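Fructokinase (Vibrio cholerae serotype O1, PDB 5EYN) phosphorylates D-fructose with ATP as a PfkB-family sugar kinase, and is captured here with fructose, ADP, beryllium trifluoride and calcium. Local coordinates at residues 228-233 with 240-245; 270-275 with 290-295. One frame throughout, in Å; residues are numbered along the deposited sequence.

In the fold
Both contacts belong to the large alpha/beta part of this PfkB-family, ribokinase-like fold, in series along the chain. Contact 1 pairs strands 230-234 and 240-244 through main-chain hydrogen bonds; it is partly buried, with Pro245 exposed. Contact 2 packs helix 264-278 against helix 285-302, joined by a side-chain salt bridge and a stacked tryptophan. Its centre is about 13 Å from the centre of the chain, against about 16 Å for contact 1, and seven of its nine touching residues are buried, against six of eleven. The two meet where Val242 CG2 lies 3.7 Å from Val292 CG2, and helix 285-302 packs on the hairpin face that carries Val242. Ala240 and Ala295 bring both close to bound ADP.

Contact 1: 228-233 with 240-245; sequences IPLVVV and ALVATP
Val231 and Ala243 exchange two main-chain hydrogen bonds, Val231 N to Ala243 O at 2.9 Å and Ala243 N to Val231 O at 2.8 Å, making them a hydrogen-bonded antiparallel pair. The Val233-Leu241 pair repeats this, with Val233 N to Leu241 O at 2.9 Å and Leu241 N to Val233 O at 2.8 Å; that last donor sits 20° off the carbonyl plane. Val232 and Val242 form the non-hydrogen-bonded pair between them, and Val232 CA-H adds a contact, Val232 CA to Leu241 O at 3.3 Å. Ala243 O accepts a second hydrogen bond, from a water that also donates to Ile228 O, bridging the segments beyond the last direct pair, where neither Pro229 nor Pro245 has an N-H. With CG anti to the backbone N (chi1 172°), the Leu230 side chain runs alongside Thr244 and brings Leu230 CD1 to 3.8 Å from Val242 CG1. With axes at 163°, this is a beta hairpin. Toward the sheet centre Leu230 and Val232 bond to the main chain of Asp198, Val200 and Phe202; outward, Ala240 bonds to Val251 of edge strand 247-251. Helix 216-222 covers Val231 and Leu241, while helices 264-278 and 285-302 cover the face bearing Val232 and Val242.

Contact 2: 270-275 with 290-295; sequences GGLLYR and DAVKWA
Arg275 sets out with CG anti to its carbonyl carbon and then bends at chi2 (-65°) and chi3 (-82°), folding its chain over the indole of Trp294. The tryptophan leaves its own helix with CG likewise anti to the carbonyl carbon, and turns one face of its ring to the arginine. Arg275 CD sits over the centre of the Trp294 six-membered ring, 3.4 Å from its centroid, a CH-pi contact. Beyond it the guanidinium lies flat on the indole, the two planes only 4° apart; the cation-pi contact is off-centre, with Arg275 CZ 4.2 Å from the centroid of the Trp294 six-membered ring. At the guanidinium edge, two nitrogens donate in plane to one oxygen, Asp290 OD2, at 2.9 Å from Arg275 NE and 2.8 Å from Arg275 NH2. NE meets that oxygen nearly along its C-O axis, whereas NH2 comes from above the carboxylate plane.

The axes come within 7.2 Å, and Gly271 CA is 4.3 Å from Ala295 CA. A beta carbon on Gly271 would point at the other helix and fall very close to Ala295 CA and Trp294 O, so its absence makes room for this approach. Leu272 CD1 fills in against Ala291 CB at 3.7 Å and also touches Val292 CG2. Tyr274 CE2 meets Trp294 CZ3 at 3.5 Å, but the two rings, though roughly parallel, are so far displaced that little of one faces the other. Helix 315-322 packs on the indole as well, and Tyr319 meets it edge-to-face.

Helices 264-278 and 285-302 are thus joined by hydrocarbon packing and by a single salt bridge at the Arg275 end. The two in-plane bonds to Asp290 OD2, with the indole against one face, should restrict the rotation of the guanidinium. Pairing with Asp290 probably offsets the arginine charge, and the carboxylate would be expected to remain ionised.

Contact 1: 228-233 with 240-245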
ATOM      1  N   ILE A 228      32.631  12.670 -15.363  1.00 16.74           N
ATOM      2  CA  ILE A 228      31.283  12.491 -15.882  1.00 14.14           C
ATOM      3  C   ILE A 228      31.076  13.474 -17.028  1.00 13.09           C
ATOM      4  O   ILE A 228      31.294  14.665 -16.870  1.00 13.57           O
ATOM      5  CB  ILE A 228      30.211  12.758 -14.797  1.00 12.47           C
ATOM      6  CG1 ILE A 228      30.435  11.880 -13.561  1.00 14.97           C
ATOM      7  CG2 ILE A 228      28.829  12.501 -15.328  1.00 11.99           C
ATOM      8  CD1 ILE A 228      29.727  12.405 -12.348  1.00 16.11           C
ATOM      9  N   PRO A 229      30.672  12.976 -18.199  1.00 12.31           N
ATOM     10  CA  PRO A 229      30.546  13.851 -19.367  1.00 12.31           C
ATOM     11  C   PRO A 229      29.550  14.995 -19.167  1.00 10.91           C
ATOM     12  O   PRO A 229      29.839  16.122 -19.563  1.00 12.80           O
ATOM     13  CB  PRO A 229      30.084  12.892 -20.465  1.00 13.17           C
ATOM     14  CG  PRO A 229      30.633  11.579 -20.055  1.00 14.59           C
ATOM     15  CD  PRO A 229      30.517  11.560 -18.562  1.00 13.09           C
ATOM     16  N   LEU A 230      28.415  14.713 -18.543  1.00  9.41           N
ATOM     17  CA  LEU A 230      27.414  15.735 -18.306  1.00  8.99           C
ATOM     18  C   LEU A 230      26.787  15.562 -16.943  1.00  8.36           C
ATOM     19  O   LEU A 230      26.217  14.519 -16.645  1.00  8.93           O
ATOM     20  CB  LEU A 230      26.325  15.668 -19.369  1.00  9.75           C
ATOM     21  CG  LEU A 230      25.096  16.556 -19.157  1.00 10.12           C
ATOM     22  CD1 LEU A 230      25.482  18.031 -19.032  1.00 11.44           C
ATOM     23  CD2 LEU A 230      24.118  16.359 -20.295  1.00 11.00           C
ATOM     24  N   VAL A 231      26.899  16.599 -16.119  1.00  8.45           N
ATOM     25  CA  VAL A 231      26.242  16.645 -14.824  1.00  9.39           C
ATOM     26  C   VAL A 231      25.290  17.822 -14.858  1.00  8.92           C
ATOM     27  O   VAL A 231      25.645  18.922 -15.287  1.00  9.82           O
ATOM     28  CB  VAL A 231      27.248  16.825 -13.665  1.00  9.78           C
ATOM     29  CG1 VAL A 231      26.535  17.123 -12.366  1.00 11.97           C
ATOM     30  CG2 VAL A 231      28.107  15.584 -13.500  1.00 11.24           C
ATOM     31  N   VAL A 232      24.066  17.584 -14.411  1.00  8.70           N
ATOM     32  CA  VAL A 232      23.095  18.642 -14.289  1.00  9.83           C
ATOM     33  C   VAL A 232      22.645  18.665 -12.839  1.00 10.09           C
ATOM     34  O   VAL A 232      22.344  17.621 -12.269  1.00 12.38           O
ATOM     35  CB  VAL A 232      21.907  18.399 -15.210  1.00 11.83           C
ATOM     36  CG1 VAL A 232      20.886  19.505 -15.042  1.00 14.54           C
ATOM     37  CG2 VAL A 232      22.372  18.311 -16.640  1.00 13.50           C
ATOM     38  N   VAL A 233      22.644  19.845 -12.235  1.00  9.58           N
ATOM     39  CA  VAL A 233      22.170  20.010 -10.877  1.00 10.30           C
ATOM     40  C   VAL A 233      20.949  20.902 -10.945  1.00 10.09           C
ATOM     41  O   VAL A 233      21.049  22.077 -11.327  1.00 11.45           O
ATOM     42  CB  VAL A 233      23.226  20.670  -9.963  1.00 10.77           C
ATOM     43  CG1 VAL A 233      22.722  20.704  -8.519  1.00 11.92           C
ATOM     44  CG2 VAL A 233      24.558  19.942 -10.065  1.00 12.47           C
ATOM     45  N   ALA A 240      18.761  25.113 -13.688  1.00 13.55           N
ATOM     46  CA  ALA A 240      19.723  24.030 -13.575  1.00 13.39           C
ATOM     47  C   ALA A 240      21.130  24.514 -13.862  1.00 13.06           C
ATOM     48  O   ALA A 240      21.346  25.366 -14.724  1.00 13.55           O
ATOM     49  CB  ALA A 240      19.365  22.919 -14.522  1.00 14.90           C
ATOM     50  N   LEU A 241      22.083  23.976 -13.113  1.00 12.44           N
ATOM     51  CA  LEU A 241      23.492  24.172 -13.382  1.00 12.31           C
ATOM     52  C   LEU A 241      23.952  23.033 -14.267  1.00 10.98           C
ATOM     53  O   LEU A 241      23.736  21.866 -13.963  1.00 11.46           O
ATOM     54  CB  LEU A 241      24.284  24.217 -12.079  1.00 13.16           C
ATOM     55  CG  LEU A 241      25.777  24.532 -12.255  1.00 15.73           C
ATOM     56  CD1 LEU A 241      26.384  25.036 -10.967  1.00 19.51           C
ATOM     57  CD2 LEU A 241      26.560  23.323 -12.710  1.00 16.61           C
ATOM     58  N   VAL A 242      24.598  23.382 -15.368  1.00 10.53           N
ATOM     59  CA  VAL A 242      25.058  22.411 -16.349  1.00 11.08           C
ATOM     60  C   VAL A 242      26.579  22.370 -16.293  1.00 11.15           C
ATOM     61  O   VAL A 242      27.234  23.387 -16.483  1.00 12.39           O
ATOM     62  CB  VAL A 242      24.598  22.811 -17.759  1.00 12.52           C
ATOM     63  CG1 VAL A 242      25.050  21.787 -18.777  1.00 13.49           C
ATOM     64  CG2 VAL A 242      23.081  22.987 -17.804  1.00 13.17           C
ATOM     65  N   ALA A 243      27.121  21.202 -15.971  1.00  9.99           N
ATOM     66  CA  ALA A 243      28.560  21.043 -15.811  1.00 10.84           C
ATOM     67  C   ALA A 243      29.080  20.008 -16.800  1.00 10.34           C
ATOM     68  O   ALA A 243      28.691  18.836 -16.767  1.00 10.83           O
ATOM     69  CB  ALA A 243      28.909  20.632 -14.386  1.00 10.71           C
ATOM     70  N   THR A 244      29.946  20.473 -17.686  1.00 11.20           N
ATOM     71  CA  THR A 244      30.619  19.631 -18.661  1.00 11.14           C
ATOM     72  C   THR A 244      32.103  19.925 -18.501  1.00 11.11           C
ATOM     73  O   THR A 244      32.469  20.804 -17.747  1.00 12.08           O
ATOM     74  CB  THR A 244      30.134  19.950 -20.072  1.00 13.10           C
ATOM     75  OG1 THR A 244      30.301  21.348 -20.313  1.00 14.95           O
ATOM     76  CG2 THR A 244      28.672  19.571 -20.213  1.00 14.07           C
ATOM     77  N   PRO A 245      32.979  19.177 -19.186  1.00 11.48           N
ATOM     78  CA  PRO A 245      34.399  19.430 -18.914  1.00 12.15           C
ATOM     79  C   PRO A 245      34.816  20.892 -19.135  1.00 11.94           C
ATOM     80  O   PRO A 245      34.583  21.490 -20.182  1.00 14.52           O
ATOM     81  CB  PRO A 245      35.109  18.484 -19.883  1.00 13.88           C
ATOM     82  CG  PRO A 245      34.144  17.349 -20.037  1.00 14.94           C
ATOM     83  CD  PRO A 245      32.775  17.978 -20.014  1.00 13.86           C
TER
HETATM   84  O   HOH W   1      30.670  17.030 -15.715  1.00 15.98           O

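Contact 2: 270-275 with 290-295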
ATOM      1  N   GLY A 270      13.012  13.791 -18.491  1.00  8.84           N
ATOM      2  CA  GLY A 270      12.347  13.421 -19.728  1.00 10.07           C
ATOM      3  C   GLY A 270      12.604  14.380 -20.873  1.00 10.19           C
ATOM      4  O   GLY A 270      12.897  13.959 -21.993  1.00 10.14           O
ATOM      5  N   GLY A 271      12.516  15.678 -20.603  1.00  9.73           N
ATOM      6  CA  GLY A 271      12.822  16.646 -21.642  1.00  9.69           C
ATOM      7  C   GLY A 271      14.276  16.589 -22.074  1.00  9.36           C
ATOM      8  O   GLY A 271      14.590  16.640 -23.273  1.00  9.78           O
ATOM      9  N   LEU A 272      15.167  16.487 -21.094  1.00  8.81           N
ATOM     10  CA  LEU A 272      16.592  16.379 -21.351  1.00  9.51           C
ATOM     11  C   LEU A 272      16.884  15.193 -22.247  1.00  9.20           C
ATOM     12  O   LEU A 272      17.515  15.325 -23.305  1.00  9.68           O
ATOM     13  CB  LEU A 272      17.331  16.210 -20.033  1.00  9.49           C
ATOM     14  CG  LEU A 272      18.845  16.048 -20.127  1.00 10.60           C
ATOM     15  CD1 LEU A 272      19.495  17.309 -20.642  1.00 12.68           C
ATOM     16  CD2 LEU A 272      19.412  15.686 -18.770  1.00 11.29           C
ATOM     17  N   LEU A 273      16.439  14.013 -21.827  1.00  8.84           N
ATOM     18  CA  LEU A 273      16.774  12.790 -22.555  1.00  9.51           C
ATOM     19  C   LEU A 273      16.056  12.706 -23.884  1.00 10.16           C
ATOM     20  O   LEU A 273      16.607  12.191 -24.837  1.00 10.97           O
ATOM     21  CB  LEU A 273      16.490  11.518 -21.740  1.00  9.76           C
ATOM     22  CG  LEU A 273      17.272  11.375 -20.445  1.00  9.42           C
ATOM     23  CD1 LEU A 273      16.931  10.052 -19.768  1.00  9.00           C
ATOM     24  CD2 LEU A 273      18.776  11.454 -20.699  1.00 10.42           C
ATOM     25  N   TYR A 274      14.837  13.238 -23.972  1.00 10.28           N
ATOM     26  CA  TYR A 274      14.181  13.295 -25.269  1.00 10.92           C
ATOM     27  C   TYR A 274      15.100  14.033 -26.249  1.00 10.82           C
ATOM     28  O   TYR A 274      15.389  13.537 -27.339  1.00 11.98           O
ATOM     29  CB  TYR A 274      12.816  13.984 -25.206  1.00 11.38           C
ATOM     30  CG  TYR A 274      12.317  14.278 -26.604  1.00 12.17           C
ATOM     31  CD1 TYR A 274      11.939  13.241 -27.451  1.00 13.83           C
ATOM     32  CD2 TYR A 274      12.315  15.567 -27.108  1.00 12.23           C
ATOM     33  CE1 TYR A 274      11.533  13.486 -28.755  1.00 14.08           C
ATOM     34  CE2 TYR A 274      11.909  15.813 -28.399  1.00 12.84           C
ATOM     35  CZ  TYR A 274      11.527  14.765 -29.214  1.00 13.32           C
ATOM     36  OH  TYR A 274      11.118  14.992 -30.507  1.00 14.50           O
ATOM     37  N   ARG A 275      15.551  15.229 -25.874  1.00 11.03           N
ATOM     38  CA  ARG A 275      16.372  16.013 -26.790  1.00 11.32           C
ATOM     39  C   ARG A 275      17.750  15.372 -27.060  1.00 11.66           C
ATOM     40  O   ARG A 275      18.237  15.395 -28.188  1.00 12.35           O
ATOM     41  CB  ARG A 275      16.496  17.458 -26.300  1.00 11.92           C
ATOM     42  CG  ARG A 275      15.188  18.244 -26.401  1.00 13.25           C
ATOM     43  CD  ARG A 275      14.726  18.439 -27.832  1.00 15.58           C
ATOM     44  NE  ARG A 275      15.404  19.559 -28.473  1.00 17.45           N
ATOM     45  CZ  ARG A 275      15.258  19.894 -29.749  1.00 19.68           C
ATOM     46  NH1 ARG A 275      14.489  19.173 -30.554  1.00 21.10           N
ATOM     47  NH2 ARG A 275      15.901  20.945 -30.223  1.00 20.55           N
ATOM     48  N   ASP A 290      20.409  23.383 -25.181  1.00 13.95           N
ATOM     49  CA  ASP A 290      19.029  23.357 -25.667  1.00 14.30           C
ATOM     50  C   ASP A 290      18.212  22.261 -24.967  1.00 14.02           C
ATOM     51  O   ASP A 290      17.043  22.467 -24.623  1.00 14.41           O
ATOM     52  CB  ASP A 290      19.022  23.138 -27.186  1.00 17.03           C
ATOM     53  CG  ASP A 290      17.632  22.918 -27.735  1.00 19.53           C
ATOM     54  OD1 ASP A 290      16.953  23.917 -28.017  1.00 20.96           O
ATOM     55  OD2 ASP A 290      17.210  21.755 -27.883  1.00 20.59           O
ATOM     56  N   ALA A 291      18.816  21.098 -24.748  1.00 13.45           N
ATOM     57  CA  ALA A 291      18.113  20.009 -24.068  1.00 12.16           C
ATOM     58  C   ALA A 291      17.741  20.404 -22.648  1.00 11.53           C
ATOM     59  O   ALA A 291      16.661  20.056 -22.174  1.00 11.59           O
ATOM     60  CB  ALA A 291      18.947  18.738 -24.060  1.00 11.44           C
ATOM     61  N   VAL A 292      18.612  21.166 -21.993  1.00 11.20           N
ATOM     62  CA  VAL A 292      18.346  21.650 -20.638  1.00 11.67           C
ATOM     63  C   VAL A 292      17.263  22.734 -20.649  1.00 11.68           C
ATOM     64  O   VAL A 292      16.461  22.818 -19.724  1.00 11.54           O
ATOM     65  CB  VAL A 292      19.632  22.147 -19.951  1.00 11.20           C
ATOM     66  CG1 VAL A 292      19.352  22.771 -18.595  1.00 11.45           C
ATOM     67  CG2 VAL A 292      20.591  20.987 -19.769  1.00 11.35           C
ATOM     68  N   LYS A 293      17.210  23.540 -21.697  1.00 12.51           N
ATOM     69  CA  LYS A 293      16.127  24.500 -21.819  1.00 13.70           C
ATOM     70  C   LYS A 293      14.785  23.770 -21.894  1.00 13.52           C
ATOM     71  O   LYS A 293      13.819  24.152 -21.235  1.00 13.26           O
ATOM     72  CB  LYS A 293      16.348  25.366 -23.064  1.00 15.70           C
ATOM     73  CG  LYS A 293      15.238  26.343 -23.383  1.00 18.72           C
ATOM     74  CD  LYS A 293      15.586  27.205 -24.616  1.00 21.26           C
ATOM     75  CE  LYS A 293      14.518  28.266 -24.885  1.00 25.84           C
ATOM     76  NZ  LYS A 293      14.886  29.132 -26.035  1.00 29.26           N
ATOM     77  N   TRP A 294      14.721  22.718 -22.700  1.00 12.69           N
ATOM     78  CA  TRP A 294      13.529  21.880 -22.749  1.00 13.12           C
ATOM     79  C   TRP A 294      13.245  21.270 -21.383  1.00 11.41           C
ATOM     80  O   TRP A 294      12.100  21.245 -20.930  1.00 12.00           O
ATOM     81  CB  TRP A 294      13.695  20.756 -23.773  1.00 12.49           C
ATOM     82  CG  TRP A 294      13.433  21.161 -25.203  1.00 14.33           C
ATOM     83  CD1 TRP A 294      13.967  22.231 -25.878  1.00 15.05           C
ATOM     84  CD2 TRP A 294      12.566  20.501 -26.129  1.00 14.70           C
ATOM     85  NE1 TRP A 294      13.481  22.268 -27.164  1.00 14.99           N
ATOM     86  CE2 TRP A 294      12.619  21.219 -27.342  1.00 15.02           C
ATOM     87  CE3 TRP A 294      11.756  19.365 -26.054  1.00 13.79           C
ATOM     88  CZ2 TRP A 294      11.889  20.838 -28.462  1.00 15.91           C
ATOM     89  CZ3 TRP A 294      11.025  18.994 -27.158  1.00 14.10           C
ATOM     90  CH2 TRP A 294      11.100  19.724 -28.350  1.00 14.86           C
ATOM     91  N   ALA A 295      14.282  20.733 -20.742  1.00 10.65           N
ATOM     92  CA  ALA A 295      14.142  20.114 -19.432  1.00 10.89           C
ATOM     93  C   ALA A 295      13.508  21.067 -18.418  1.00 10.20           C
ATOM     94  O   ALA A 295      12.590  20.700 -17.678  1.00 10.52           O
ATOM     95  CB  ALA A 295      15.508  19.652 -18.935  1.00 10.12           C
TER